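Long-range contacts in putative uncharacterized protein Ta1305 (Thermoplasma acidophilum, PDB 4RKS), which catalyses the ATP-dependent phosphorylation of (R)-mevalonate to (R)-3-phosphomevalonate in an alternative mevalonate pathway of isoprenoid biosynthesis: residues P31-V36 and I56-S61; T46-H51 and T172-F177; Y80-E85 and I122-S127; N267-N272 and Y291-G296. One frame throughout, in Å; residues are numbered along the deposited sequence.

Interaction 1 of 4, residues P31-V36 and I56-S61; sequences PTIGVV and IAYSDS. With MEV ((R)-mevalonate), chain C.
Tyr58 carries its CG between its own backbone N and carbonyl carbon (chi1 73°), which stands the ring up beside Pro31, while Ile56 puts CG1 in the same kind of position (chi1 44°), bringing it over Ile33 CB and the Ile33 carbonyl. They belong to the antiparallel pair formed by strands 24-34 and 53-59 in the N-terminal part of this GHMP-kinase fold. Pro31 crosses the tyrosine at about a right angle: its CG lies over one ring face, offset toward the rim, 3.4 Å from Tyr58 CZ, in a CH-pi contact. Ile33 takes a second position round the ring, with its CG1 3.6 Å from Tyr58 CD1. Beyond it, Ile56 CG1 meets Ile33 CB at 3.8 Å; Ile33 thus touches both the ring and Ile56. Ile33 and Ile56 are a hydrogen-bonded pair, joined by Ile33 N to Ile56 O and Ile56 N to Ile33 O, and Tyr58 N donates to Pro31 O, all three bonds nearly straight. Thr32 and Ala57 form the next pair, non-hydrogen-bonded, with their side chains on the other face. Val35 and Val36 both face Ala54 in a classic beta bulge. Just before it, Gly34 CA lies 3.4 Å from mevalonate O3.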
# COMPACT_ATOMS: atom_id res chain seq x y z
N PRO A 31 5.47 2.32 2.25
CA PRO A 31 4.02 2.11 2.37
C PRO A 31 3.27 2.63 1.16
O PRO A 31 3.82 3.29 0.26
CB PRO A 31 3.65 2.89 3.64
CG PRO A 31 4.67 4.01 3.67
CD PRO A 31 5.95 3.38 3.16
N THR A 32 1.98 2.31 1.10
CA THR A 32 1.23 2.59 -0.11
C THR A 32 -0.11 3.26 0.19
O THR A 32 -0.62 3.21 1.32
CB THR A 32 0.99 1.29 -0.93
OG1 THR A 32 0.13 0.42 -0.20
CG2 THR A 32 2.30 0.57 -1.18
N ILE A 33 -0.65 3.91 -0.84
CA ILE A 33 -1.98 4.52 -0.84
C ILE A 33 -2.76 4.01 -2.04
O ILE A 33 -2.26 4.06 -3.17
CB ILE A 33 -1.89 6.07 -0.90
CG1 ILE A 33 -1.25 6.63 0.36
CG2 ILE A 33 -3.28 6.69 -1.13
CD1 ILE A 33 -0.72 8.06 0.22
N GLY A 34 -3.96 3.51 -1.81
CA GLY A 34 -4.82 3.10 -2.91
C GLY A 34 -5.28 4.26 -3.79
O GLY A 34 -5.57 5.35 -3.30
N VAL A 35 -5.35 4.03 -5.10
CA VAL A 35 -5.84 5.02 -6.07
C VAL A 35 -7.15 4.55 -6.71
O VAL A 35 -8.10 5.33 -6.90
CB VAL A 35 -4.77 5.33 -7.15
CG1 VAL A 35 -5.38 6.01 -8.37
CG2 VAL A 35 -3.64 6.18 -6.55
N VAL A 36 -7.20 3.27 -7.07
CA VAL A 36 -8.48 2.57 -7.29
C VAL A 36 -8.55 1.57 -6.15
O VAL A 36 -7.68 0.70 -6.03
CB VAL A 36 -8.56 1.88 -8.67
CG1 VAL A 36 -9.87 1.05 -8.81
CG2 VAL A 36 -8.49 2.93 -9.79
N ILE A 56 -0.27 3.84 -5.27
CA ILE A 56 1.05 4.49 -5.29
C ILE A 56 1.84 4.12 -4.05
O ILE A 56 1.24 3.91 -2.99
CB ILE A 56 0.94 6.03 -5.30
CG1 ILE A 56 -0.11 6.47 -4.28
CG2 ILE A 56 0.65 6.57 -6.68
CD1 ILE A 56 -0.25 7.98 -4.13
N ALA A 57 3.16 4.03 -4.16
CA ALA A 57 4.02 3.98 -2.98
C ALA A 57 4.41 5.40 -2.58
O ALA A 57 4.63 6.25 -3.44
CB ALA A 57 5.26 3.15 -3.25
N TYR A 58 4.47 5.67 -1.28
CA TYR A 58 4.85 7.01 -0.81
C TYR A 58 5.91 6.94 0.29
O TYR A 58 6.13 5.88 0.89
CB TYR A 58 3.62 7.76 -0.29
CG TYR A 58 3.11 7.26 1.06
CD1 TYR A 58 2.19 6.22 1.14
CD2 TYR A 58 3.54 7.84 2.26
CE1 TYR A 58 1.71 5.78 2.36
CE2 TYR A 58 3.08 7.39 3.49
CZ TYR A 58 2.16 6.36 3.53
OH TYR A 58 1.68 5.89 4.73
N SER A 59 6.55 8.07 0.55
CA SER A 59 7.33 8.26 1.78
C SER A 59 7.25 9.74 2.09
O SER A 59 6.37 10.42 1.57
CB SER A 59 8.77 7.79 1.62
OG SER A 59 9.41 7.64 2.88
N ASP A 60 8.16 10.26 2.92
CA ASP A 60 8.35 11.71 2.99
C ASP A 60 9.52 12.08 2.08
O ASP A 60 10.04 11.21 1.39
CB ASP A 60 8.56 12.18 4.43
CG ASP A 60 9.73 11.48 5.11
OD1 ASP A 60 10.60 10.91 4.41
OD2 ASP A 60 9.78 11.52 6.36
N SER A 61 9.94 13.35 2.08
CA SER A 61 10.96 13.81 1.13
C SER A 61 12.32 13.20 1.41
O SER A 61 13.16 13.07 0.49
CB SER A 61 11.06 15.35 1.14
OG SER A 61 10.98 15.86 2.47
C8 MEV C . -6.21 -2.48 0.67
O8 MEV C . -6.03 -3.84 1.00
C2 MEV C . -7.45 -1.98 1.40
C3 MEV C . -7.65 -0.48 1.47
O7 MEV C . -6.50 0.21 1.91
C4 MEV C . -8.07 0.09 0.13
C5 MEV C . -6.90 0.38 -0.80
O3 MEV C . -5.88 1.00 -0.39
O4 MEV C . -6.95 -0.03 -1.98
C6 MEV C . -8.75 -0.25 2.48

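Interaction 2 of 4, residues T46-H51 and T172-F177; sequences TRTPLH and TWSDGF
Ser174 is the side chain that ties the end of strand 169-174 to the loop 46-51. Its CB sits between two carbonyls of that loop, 3.6 Å from Pro49 O and 3.7 Å from His51 O. From there Ser174 OG extends opposite the serine's own backbone N (chi1 -179°) and donates a short hydrogen bond of 2.5 Å to Pro49 O, tilted 27° from the plane of that carbonyl. Ser174 OG also accepts from Gly176 N at 3.2 Å, two residues on. This is an ST turn, and it bends the chain as it leaves the strand. One hydroxyl thus works in both directions, fixing the turn and holding it to the loop. The turn brings Gly176 CA within 3.5 Å of Pro49 O, where its hydrogen adds a CH-O contact to the same carbonyl. Thr48 leans over the turn with its methyl group, CG2 resting 3.9 Å from Gly176 O. A second, Asx turn follows, as Asp175 OD1 accepts from Phe177 N. At the strand end of the contact a water bridges the backbones, donating to both His51 O and Thr172 O. Pro49 also packs on Leu38, a substrate-binding residue, and Arg47 forms salt bridges to Glu159, which binds the substrate, and to Asp208. The contact lies at the end of strand 169-174, which runs between strands 53-59 and 179-185; helix 220-238 packs against Leu50 and His51 through Tyr220, and against Trp173 through Asp228.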
# COMPACT_ATOMS: atom_id res chain seq x y z
N THR A 46 -4.63 -17.18 0.73
CA THR A 46 -3.88 -16.64 -0.41
C THR A 46 -4.09 -15.14 -0.59
O THR A 46 -3.24 -14.44 -1.14
CB THR A 46 -4.29 -17.35 -1.70
OG1 THR A 46 -5.64 -16.99 -2.03
CG2 THR A 46 -4.21 -18.84 -1.51
N ARG A 47 -5.26 -14.68 -0.16
CA ARG A 47 -5.63 -13.26 -0.13
C ARG A 47 -5.59 -12.58 -1.50
O ARG A 47 -5.31 -11.39 -1.59
CB ARG A 47 -4.74 -12.50 0.86
CG ARG A 47 -4.71 -13.11 2.26
CD ARG A 47 -4.39 -12.05 3.29
NE ARG A 47 -5.51 -11.13 3.45
CZ ARG A 47 -5.61 -10.22 4.41
NH1 ARG A 47 -4.64 -10.08 5.31
NH2 ARG A 47 -6.67 -9.44 4.47
N THR A 48 -5.92 -13.33 -2.55
CA THR A 48 -6.06 -12.74 -3.89
C THR A 48 -7.17 -11.67 -3.94
O THR A 48 -8.29 -11.92 -3.49
CB THR A 48 -6.36 -13.84 -4.93
OG1 THR A 48 -5.36 -14.86 -4.83
CG2 THR A 48 -6.36 -13.27 -6.36
N PRO A 49 -6.86 -10.48 -4.47
CA PRO A 49 -7.87 -9.41 -4.63
C PRO A 49 -9.06 -9.85 -5.49
O PRO A 49 -8.83 -10.42 -6.56
CB PRO A 49 -7.09 -8.29 -5.33
CG PRO A 49 -5.66 -8.55 -4.98
CD PRO A 49 -5.52 -10.04 -4.90
N LEU A 50 -10.28 -9.58 -5.06
CA LEU A 50 -11.45 -9.99 -5.84
C LEU A 50 -11.59 -9.21 -7.14
O LEU A 50 -12.24 -9.67 -8.08
CB LEU A 50 -12.73 -9.84 -5.01
CG LEU A 50 -13.05 -11.01 -4.10
CD1 LEU A 50 -14.35 -10.77 -3.35
CD2 LEU A 50 -13.13 -12.31 -4.90
N HIS A 51 -10.98 -8.02 -7.20
CA HIS A 51 -11.13 -7.20 -8.38
C HIS A 51 -9.92 -6.31 -8.62
O HIS A 51 -9.01 -6.26 -7.79
CB HIS A 51 -12.41 -6.35 -8.28
CG HIS A 51 -12.35 -5.26 -7.24
ND1 HIS A 51 -11.66 -4.08 -7.43
CD2 HIS A 51 -12.92 -5.17 -6.01
CE1 HIS A 51 -11.80 -3.31 -6.36
NE2 HIS A 51 -12.56 -3.95 -5.49
N THR A 172 -3.03 -3.28 -10.29
CA THR A 172 -3.01 -4.71 -10.08
C THR A 172 -4.30 -5.28 -10.64
O THR A 172 -5.36 -5.15 -10.02
CB THR A 172 -2.85 -5.07 -8.61
OG1 THR A 172 -1.60 -4.57 -8.15
CG2 THR A 172 -2.89 -6.60 -8.41
N TRP A 173 -4.21 -5.84 -11.85
CA TRP A 173 -5.34 -6.48 -12.53
C TRP A 173 -5.70 -7.77 -11.81
O TRP A 173 -4.82 -8.48 -11.37
CB TRP A 173 -4.99 -6.80 -14.00
CG TRP A 173 -4.45 -5.62 -14.77
CD1 TRP A 173 -3.14 -5.33 -15.02
CD2 TRP A 173 -5.21 -4.56 -15.36
NE1 TRP A 173 -3.04 -4.17 -15.74
CE2 TRP A 173 -4.29 -3.66 -15.95
CE3 TRP A 173 -6.58 -4.27 -15.44
CZ2 TRP A 173 -4.70 -2.51 -16.62
CZ3 TRP A 173 -6.98 -3.13 -16.11
CH2 TRP A 173 -6.04 -2.26 -16.69
N SER A 174 -6.99 -8.07 -11.70
CA SER A 174 -7.40 -9.29 -11.00
C SER A 174 -8.83 -9.68 -11.34
O SER A 174 -9.72 -8.83 -11.44
CB SER A 174 -7.27 -9.11 -9.48
OG SER A 174 -7.66 -10.31 -8.80
N ASP A 175 -9.03 -10.99 -11.53
CA ASP A 175 -10.35 -11.54 -11.78
C ASP A 175 -10.79 -12.39 -10.59
O ASP A 175 -11.77 -13.13 -10.67
CB ASP A 175 -10.35 -12.37 -13.08
CG ASP A 175 -9.35 -13.52 -13.06
OD1 ASP A 175 -8.75 -13.83 -12.00
OD2 ASP A 175 -9.14 -14.13 -14.14
N GLY A 176 -10.06 -12.29 -9.49
CA GLY A 176 -10.36 -13.07 -8.31
C GLY A 176 -9.64 -14.40 -8.23
O GLY A 176 -9.67 -15.06 -7.19
N PHE A 177 -8.99 -14.79 -9.32
CA PHE A 177 -8.25 -16.06 -9.37
C PHE A 177 -6.78 -15.82 -9.65
O PHE A 177 -5.91 -16.43 -9.04
CB PHE A 177 -8.83 -16.99 -10.44
CG PHE A 177 -10.30 -17.23 -10.32
CD1 PHE A 177 -10.79 -18.14 -9.39
CD2 PHE A 177 -11.20 -16.54 -11.12
CE1 PHE A 177 -12.15 -18.36 -9.27
CE2 PHE A 177 -12.56 -16.76 -11.01
CZ PHE A 177 -13.04 -17.67 -10.08
O HOH W 1 -6.32 -5.82 -7.45

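Interaction 3 of 4, residues Y80-E85 and I122-S127; sequences YFNGTE and ILSGSS
Phe81 lays its ring along the backbone of Gly125 and Ser126, in the glycine- and serine-rich loop that binds ATP, as in the phosphate-binding loop of GHMP kinases. With CG opposite the carbonyl carbon (chi1 -68°), the ring reaches across from its strand. Phe81 CD1 comes 3.5 Å from Gly125 C, the amide N of Ser126 lies over one face, and Ser126 OG approaches Phe81 CZ to 3.6 Å. The next residue, Asn82, turns its side chain to Ser124. Ser124 extends OG away from its own backbone N (chi1 176°) and sets it closely against the asparagine, 3.1 Å from Asn82 CB, while Asn82 ND2 lies 3.5 Å from Ser124 CB. The amide oxygen of Asn82 is held by Asn119 N and by a water 2.9 Å from Asn82 OD1, which also accepts from Gly125 N. That water lies in the plane of the Phe81 ring, at its edge. Phe81 to Thr84 form a type I' turn joining strands 79-81 and 84-86. The hairpin runs beside strand 113-120 and borders the ATP loop, which leads through the N-cap Ser127 into helix 128-141.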
# COMPACT_ATOMS: atom_id res chain seq x y z
N TYR A 80 9.73 -11.17 14.35
CA TYR A 80 9.72 -10.00 15.24
C TYR A 80 9.16 -8.77 14.52
O TYR A 80 9.58 -8.46 13.41
CB TYR A 80 11.13 -9.67 15.76
CG TYR A 80 11.76 -10.72 16.64
CD1 TYR A 80 11.40 -10.83 17.98
CD2 TYR A 80 12.73 -11.58 16.14
CE1 TYR A 80 11.98 -11.80 18.80
CE2 TYR A 80 13.31 -12.55 16.95
CZ TYR A 80 12.93 -12.66 18.27
OH TYR A 80 13.52 -13.60 19.08
N PHE A 81 8.26 -8.06 15.19
CA PHE A 81 7.73 -6.79 14.71
C PHE A 81 8.09 -5.66 15.67
O PHE A 81 7.58 -5.61 16.79
CB PHE A 81 6.20 -6.88 14.53
CG PHE A 81 5.79 -7.81 13.41
CD1 PHE A 81 6.06 -7.47 12.08
CD2 PHE A 81 5.15 -9.00 13.67
CE1 PHE A 81 5.68 -8.32 11.03
CE2 PHE A 81 4.78 -9.86 12.63
CZ PHE A 81 5.04 -9.51 11.31
N ASN A 82 8.98 -4.78 15.23
CA ASN A 82 9.59 -3.75 16.07
C ASN A 82 10.08 -4.29 17.42
O ASN A 82 9.90 -3.65 18.45
CB ASN A 82 8.61 -2.60 16.30
CG ASN A 82 8.55 -1.65 15.12
OD1 ASN A 82 8.79 -2.05 13.97
ND2 ASN A 82 8.22 -0.39 15.39
N GLY A 83 10.70 -5.46 17.40
CA GLY A 83 11.28 -6.01 18.61
C GLY A 83 10.31 -6.88 19.40
O GLY A 83 10.70 -7.50 20.39
N THR A 84 9.05 -6.94 18.98
CA THR A 84 8.06 -7.77 19.68
C THR A 84 7.84 -9.08 18.94
O THR A 84 7.45 -9.08 17.77
CB THR A 84 6.70 -7.03 19.86
OG1 THR A 84 6.92 -5.83 20.61
CG2 THR A 84 5.71 -7.90 20.63
N GLU A 85 8.08 -10.20 19.61
CA GLU A 85 7.97 -11.48 18.94
C GLU A 85 6.51 -11.78 18.61
O GLU A 85 5.60 -11.42 19.34
CB GLU A 85 8.58 -12.61 19.77
CG GLU A 85 8.62 -13.93 18.99
CD GLU A 85 9.61 -14.95 19.54
OE1 GLU A 85 9.88 -14.91 20.75
OE2 GLU A 85 10.09 -15.80 18.75
N ILE A 122 5.26 4.52 10.27
CA ILE A 122 4.05 3.72 10.14
C ILE A 122 3.96 2.78 11.35
O ILE A 122 4.97 2.54 12.03
CB ILE A 122 4.01 2.92 8.82
CG1 ILE A 122 5.30 2.12 8.63
CG2 ILE A 122 3.75 3.83 7.64
CD1 ILE A 122 5.44 1.51 7.24
N LEU A 123 2.77 2.25 11.63
CA LEU A 123 2.55 1.42 12.82
C LEU A 123 3.33 0.10 12.78
O LEU A 123 3.45 -0.54 11.74
CB LEU A 123 1.05 1.14 13.01
N SER A 124 3.89 -0.29 13.93
CA SER A 124 4.59 -1.57 14.08
C SER A 124 3.72 -2.74 13.60
O SER A 124 2.51 -2.76 13.83
CB SER A 124 4.98 -1.78 15.54
OG SER A 124 5.57 -3.04 15.75
N GLY A 125 4.34 -3.71 12.91
CA GLY A 125 3.61 -4.89 12.46
C GLY A 125 3.66 -5.15 10.96
O GLY A 125 4.47 -4.55 10.24
N SER A 126 2.81 -6.05 10.49
CA SER A 126 2.71 -6.38 9.06
C SER A 126 2.08 -5.25 8.26
O SER A 126 1.21 -4.54 8.77
CB SER A 126 1.89 -7.65 8.86
OG SER A 126 2.74 -8.75 8.59
N SER A 127 2.52 -5.09 7.01
CA SER A 127 1.98 -4.08 6.09
C SER A 127 2.33 -4.44 4.66
O SER A 127 3.06 -5.42 4.42
CB SER A 127 2.53 -2.69 6.43
OG SER A 127 3.93 -2.62 6.16
O HOH W 2 7.29 -3.92 12.31

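Interaction 4 of 4, residues N267-N272 and Y291-G296; sequences NVIREN and YIVTGG. With MEV ((R)-mevalonate), chain C; SO4 (sulfate ion), chain E; SO4 (sulfate ion), chain D.
The glycine-rich loop Thr294-Gly296, which follows strand 289-292 and lines the mevalonate pocket, is backed by the loop that leads into helix 271-283. It is consistent with the third conserved motif of GHMP kinases. Val268 lies against it: Val268 CG1, opposite the backbone N (chi1 178°), is 3.4 Å from Gly296 O and 3.7 Å from Gly295 O, and meets Val293 CG1 at 3.7 Å. Ile269 joins from the helix side, its CG1 4.0 Å from Val293 CG1, the two side chains crossing obliquely. The side-chain contacts are apolar, and His258 of helix 243-262 touches Val268 and binds Val293 O. On the pocket side of the glycine-rich loop, Gly295 N lies 3.7 Å from mevalonate C6. At the other end of the partner loop, Arg270 is the N-cap of helix 271-283 and bends its chain to bring its guanidinium between two sulfates, probably picked up from the crystallisation medium. NH2 donates to O1 of one sulfate, with a weaker bond from NH1 to O2. The second sulfate sits at the helix start, its O3 taking bonds from Glu271 N and Arg270 NE, and Arg270 NE also hydrogen-bonds O2 of that same sulfate at 3.0 Å.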
# COMPACT_ATOMS: atom_id res chain seq x y z
N ASN A 267 -18.19 3.04 8.34
CA ASN A 267 -18.06 4.48 8.13
C ASN A 267 -16.66 4.98 8.41
O ASN A 267 -16.31 5.27 9.56
CB ASN A 267 -19.05 5.25 9.00
CG ASN A 267 -19.11 6.72 8.64
OD1 ASN A 267 -18.98 7.09 7.47
ND2 ASN A 267 -19.28 7.57 9.65
N VAL A 268 -15.86 5.10 7.36
CA VAL A 268 -14.47 5.52 7.48
C VAL A 268 -14.34 7.04 7.59
O VAL A 268 -13.48 7.53 8.32
CB VAL A 268 -13.64 5.02 6.29
CG1 VAL A 268 -12.20 5.50 6.41
CG2 VAL A 268 -13.69 3.51 6.19
N ILE A 269 -15.17 7.78 6.85
CA ILE A 269 -15.05 9.23 6.85
C ILE A 269 -15.91 9.80 7.98
O ILE A 269 -17.13 9.92 7.86
CB ILE A 269 -15.45 9.85 5.50
CG1 ILE A 269 -14.60 9.26 4.38
CG2 ILE A 269 -15.25 11.36 5.53
CD1 ILE A 269 -14.99 9.72 2.99
N ARG A 270 -15.24 10.13 9.08
CA ARG A 270 -15.87 10.59 10.31
C ARG A 270 -16.09 12.10 10.25
O ARG A 270 -15.71 12.75 9.27
CB ARG A 270 -15.00 10.19 11.51
CG ARG A 270 -14.74 8.67 11.60
CD ARG A 270 -15.98 7.90 12.06
NE ARG A 270 -16.42 8.35 13.39
CZ ARG A 270 -15.92 7.91 14.54
NH1 ARG A 270 -14.96 6.99 14.54
NH2 ARG A 270 -16.37 8.38 15.70
N GLU A 271 -16.69 12.66 11.30
CA GLU A 271 -17.18 14.04 11.26
C GLU A 271 -16.13 15.09 10.92
O GLU A 271 -16.33 15.90 10.01
CB GLU A 271 -17.84 14.42 12.60
CG GLU A 271 -18.34 15.86 12.62
CD GLU A 271 -19.05 16.23 13.91
OE1 GLU A 271 -18.39 16.84 14.79
OE2 GLU A 271 -20.25 15.94 14.04
N ASN A 272 -15.01 15.10 11.64
CA ASN A 272 -13.97 16.08 11.38
C ASN A 272 -13.26 15.83 10.04
O ASN A 272 -12.70 16.76 9.44
CB ASN A 272 -12.94 16.10 12.51
CG ASN A 272 -13.52 16.67 13.80
OD1 ASN A 272 -14.55 17.34 13.79
ND2 ASN A 272 -12.85 16.41 14.92
N TYR A 291 -8.54 14.73 -3.20
CA TYR A 291 -8.26 13.94 -2.00
C TYR A 291 -8.59 12.46 -2.17
O TYR A 291 -9.40 12.09 -3.01
CB TYR A 291 -9.03 14.49 -0.79
CG TYR A 291 -10.48 14.08 -0.78
CD1 TYR A 291 -11.44 14.85 -1.43
CD2 TYR A 291 -10.89 12.93 -0.12
CE1 TYR A 291 -12.76 14.47 -1.43
CE2 TYR A 291 -12.22 12.55 -0.12
CZ TYR A 291 -13.14 13.32 -0.78
OH TYR A 291 -14.46 12.95 -0.77
N ILE A 292 -7.98 11.63 -1.32
CA ILE A 292 -8.21 10.19 -1.24
C ILE A 292 -8.42 9.78 0.22
O ILE A 292 -7.75 10.31 1.11
CB ILE A 292 -7.01 9.39 -1.82
CG1 ILE A 292 -6.85 9.65 -3.32
CG2 ILE A 292 -7.15 7.87 -1.55
CD1 ILE A 292 -5.51 9.18 -3.87
N VAL A 293 -9.36 8.86 0.48
CA VAL A 293 -9.47 8.21 1.78
C VAL A 293 -9.43 6.71 1.56
O VAL A 293 -10.22 6.20 0.77
CB VAL A 293 -10.78 8.59 2.52
CG1 VAL A 293 -10.89 7.87 3.86
CG2 VAL A 293 -10.90 10.12 2.68
N THR A 294 -8.52 5.99 2.22
CA THR A 294 -8.47 4.54 2.04
C THR A 294 -9.23 3.85 3.18
O THR A 294 -10.43 4.02 3.30
CB THR A 294 -7.00 4.02 1.94
OG1 THR A 294 -6.27 4.34 3.14
CG2 THR A 294 -6.29 4.66 0.75
N GLY A 295 -8.55 3.09 4.04
CA GLY A 295 -9.24 2.38 5.10
C GLY A 295 -9.07 3.00 6.48
O GLY A 295 -9.87 2.77 7.38
N GLY A 296 -8.02 3.79 6.65
CA GLY A 296 -7.72 4.39 7.94
C GLY A 296 -8.31 5.78 8.08
O GLY A 296 -8.97 6.29 7.18
C8 MEV C . -6.21 -2.48 0.67
O8 MEV C . -6.03 -3.84 1.00
C2 MEV C . -7.45 -1.98 1.40
C3 MEV C . -7.65 -0.48 1.47
O7 MEV C . -6.50 0.21 1.91
C4 MEV C . -8.07 0.09 0.13
C5 MEV C . -6.90 0.38 -0.80
O3 MEV C . -5.88 1.00 -0.39
O4 MEV C . -6.95 -0.03 -1.98
C6 MEV C . -8.75 -0.25 2.48
S SO4 E . -19.25 10.64 12.95
O1 SO4 E . -19.78 10.79 11.59
O2 SO4 E . -19.30 9.24 13.33
O3 SO4 E . -17.87 11.11 12.99
O4 SO4 E . -20.05 11.44 13.88
S SO4 D . -13.45 6.81 18.19
O1 SO4 D . -14.80 7.33 18.04
O2 SO4 D . -13.18 5.87 17.11
O3 SO4 D . -12.49 7.91 18.14
O4 SO4 D . -13.32 6.12 19.47

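How the interactions relate
Along the chain, interactions 1 and 2 alternate their segments, the two segments of interaction 3 fall between those of interaction 2, and interaction 4 comes last. The first three lie in the N-terminal part of the enzyme, the fourth in its C-terminal part. Centres are about 16 to 26 Å apart. Interaction 1 is the hub: Pro31 and Tyr58 pack on Ile122 of interaction 3, and Ile33 and Gly34 meet Ile292 and Thr294 of interaction 4. Interaction 2 touches none of the others, but its strand 169-174 neighbours strand 53-59. Interactions 1 and 4 thus meet at the mevalonate from the two parts of the chain, and interaction 3 includes the loop that binds ATP.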